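Local coordinates for protein Per a 4 allergen (Periplaneta americana, PDB 3EBW) that is a major cockroach allergen of the lipocalin-like family that probably binds a small hydrophobic ligand inside its beta barrel, at residues D14-V19 with P74-D79. Numbering follows the deposited sequence.
Sequences DMTKYV and PSWTED. Unlike the reference sequence in segment 74-79: Asp-79 (reference Asn).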
loop_
_atom_site.group_PDB
_atom_site.type_symbol
_atom_site.label_atom_id
_atom_site.label_comp_id
_atom_site.label_asym_id
_atom_site.label_seq_id
_atom_site.Cartn_x
_atom_site.Cartn_y
_atom_site.Cartn_z
ATOM N N ASP A 14 20.931 -15.375 14.444
ATOM C CA ASP A 14 20.757 -16.492 15.356
ATOM C C ASP A 14 19.262 -16.589 15.747
ATOM O O ASP A 14 18.815 -16.015 16.745
ATOM C CB ASP A 14 21.661 -16.271 16.581
ATOM C CG ASP A 14 21.582 -17.400 17.588
ATOM O OD1 ASP A 14 21.049 -18.471 17.249
ATOM O OD2 ASP A 14 22.061 -17.226 18.726
HETATM N N MSE A 15 18.504 -17.326 14.937
HETATM C CA MSE A 15 17.075 -17.498 15.152
HETATM C C MSE A 15 16.732 -17.975 16.540
HETATM O O MSE A 15 15.577 -18.034 16.912
HETATM C CB MSE A 15 16.477 -18.437 14.101
HETATM C CG MSE A 15 16.420 -17.812 12.713
HETATM SE SE MSE A 15 15.514 -16.065 12.690
HETATM C CE MSE A 15 13.715 -16.745 12.463
ATOM N N THR A 16 17.738 -18.303 17.324
ATOM C CA THR A 16 17.478 -18.744 18.670
ATOM C C THR A 16 17.308 -17.492 19.506
ATOM O O THR A 16 16.532 -17.477 20.448
ATOM C CB THR A 16 18.635 -19.585 19.193
ATOM O OG1 THR A 16 19.031 -20.507 18.173
ATOM C CG2 THR A 16 18.203 -20.375 20.413
ATOM N N LYS A 17 18.034 -16.439 19.149
ATOM C CA LYS A 17 17.942 -15.165 19.857
ATOM C C LYS A 17 16.728 -14.378 19.361
ATOM O O LYS A 17 16.422 -13.298 19.868
ATOM C CB LYS A 17 19.201 -14.330 19.622
ATOM C CG LYS A 17 20.431 -14.755 20.405
ATOM C CD LYS A 17 21.586 -13.811 20.092
ATOM C CE LYS A 17 22.832 -14.110 20.889
ATOM N NZ LYS A 17 23.962 -13.312 20.342
ATOM N N TYR A 18 16.048 -14.925 18.358
ATOM C CA TYR A 18 14.883 -14.282 17.775
ATOM C C TYR A 18 13.627 -14.804 18.437
ATOM O O TYR A 18 12.523 -14.398 18.103
ATOM C CB TYR A 18 14.819 -14.578 16.283
ATOM C CG TYR A 18 13.995 -13.569 15.530
ATOM C CD1 TYR A 18 14.476 -12.281 15.305
ATOM C CD2 TYR A 18 12.716 -13.886 15.077
ATOM C CE1 TYR A 18 13.709 -11.339 14.657
ATOM C CE2 TYR A 18 11.944 -12.954 14.431
ATOM C CZ TYR A 18 12.438 -11.674 14.222
ATOM O OH TYR A 18 11.642 -10.727 13.610
ATOM N N VAL A 19 13.805 -15.737 19.361
ATOM C CA VAL A 19 12.688 -16.318 20.082
ATOM C C VAL A 19 11.834 -15.201 20.670
ATOM O O VAL A 19 12.319 -14.093 20.890
ATOM C CB VAL A 19 13.202 -17.271 21.207
ATOM C CG1 VAL A 19 12.291 -17.211 22.429
ATOM C CG2 VAL A 19 13.259 -18.711 20.677
ATOM N N PRO A 74 12.997 -24.427 9.831
ATOM C CA PRO A 74 13.898 -25.544 9.574
ATOM C C PRO A 74 15.345 -25.247 9.261
ATOM O O PRO A 74 16.186 -26.143 9.310
ATOM C CB PRO A 74 13.204 -26.277 8.438
ATOM C CG PRO A 74 12.703 -25.189 7.644
ATOM C CD PRO A 74 12.074 -24.284 8.692
ATOM N N SER A 75 15.651 -24.009 8.914
ATOM C CA SER A 75 17.040 -23.650 8.635
ATOM C C SER A 75 17.223 -22.159 8.657
ATOM O O SER A 75 16.272 -21.414 8.819
ATOM C CB SER A 75 17.480 -24.188 7.283
ATOM O OG SER A 75 16.953 -23.422 6.241
ATOM N N TRP A 76 18.460 -21.730 8.522
ATOM C CA TRP A 76 18.758 -20.311 8.514
ATOM C C TRP A 76 20.230 -20.037 8.302
ATOM O O TRP A 76 21.097 -20.607 8.962
ATOM C CB TRP A 76 18.240 -19.638 9.795
ATOM C CG TRP A 76 19.084 -19.690 11.024
ATOM C CD1 TRP A 76 20.190 -18.927 11.301
ATOM C CD2 TRP A 76 18.792 -20.417 12.228
ATOM N NE1 TRP A 76 20.586 -19.124 12.615
ATOM C CE2 TRP A 76 19.743 -20.031 13.198
ATOM C CE3 TRP A 76 17.810 -21.346 12.584
ATOM C CZ2 TRP A 76 19.731 -20.542 14.491
ATOM C CZ3 TRP A 76 17.803 -21.845 13.870
ATOM C CH2 TRP A 76 18.753 -21.443 14.806
ATOM N N THR A 77 20.506 -19.178 7.334
ATOM C CA THR A 77 21.861 -18.793 6.989
ATOM C C THR A 77 22.364 -17.620 7.809
ATOM O O THR A 77 21.834 -17.318 8.876
ATOM C CB THR A 77 21.953 -18.445 5.525
ATOM O OG1 THR A 77 21.157 -19.372 4.794
ATOM C CG2 THR A 77 23.394 -18.580 5.039
ATOM N N GLU A 78 23.402 -16.972 7.303
ATOM C CA GLU A 78 24.035 -15.851 7.976
ATOM C C GLU A 78 23.083 -14.664 8.154
ATOM O O GLU A 78 23.181 -13.926 9.136
ATOM C CB GLU A 78 25.289 -15.459 7.195
ATOM C CG GLU A 78 26.378 -14.828 8.051
ATOM C CD GLU A 78 26.705 -15.651 9.275
ATOM O OE1 GLU A 78 27.242 -16.768 9.123
ATOM O OE2 GLU A 78 26.416 -15.178 10.394
ATOM N N ASP A 79 22.149 -14.502 7.220
ATOM C CA ASP A 79 21.158 -13.421 7.287
ATOM C C ASP A 79 19.889 -13.839 6.531
ATOM O O ASP A 79 19.274 -13.040 5.828
ATOM C CB ASP A 79 21.728 -12.172 6.643
ATOM C CG ASP A 79 21.978 -12.350 5.146
ATOM O OD1 ASP A 79 21.816 -13.477 4.631
ATOM O OD2 ASP A 79 22.339 -11.354 4.481
#
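Met-15, modelled as selenomethionine, packs over one face of the Trp-76 indole. Its CB stands 3.4 Å from the centroid of the six-membered ring and 8° off the normal, the geometry of a CH-pi contact. CG follows over the same face, above Trp-76 CD2 at 3.6 Å and displaced away from CE2. Beyond it the chain bends at chi2 (-53°) and again at chi3, carrying the selenium away from Trp-76. The backbone joins in, Met-15 N lying 3.4 Å from Trp-76 CE2. Near the far end of the indole, Thr-16 OG1 approaches CH2 of Trp-76 at 3.5 Å and Asp-14 OD1 approaches CZ2 at 3.7 Å, both obliquely. Thr-16 OG1 donates to the syn side of Asp-14 OD1 over 3.0 Å, 28° out of the carboxylate plane. Further out, Trp-76 NE1 bonds weakly to Leu-13 O, and Phe-81 and Ile-52 touch both Met-15 and Trp-76. The contact thus joins the loop leading into strand 20-27 to the one linking strands 66-72 and 80-83 of the lipocalin barrel. With no hydrogen bond between segments 14-19 and 74-79, their direct cohesion probably rests mainly on apolar and CH-pi packing; Leu-13 and Gly-12, just outside, supply polar ties.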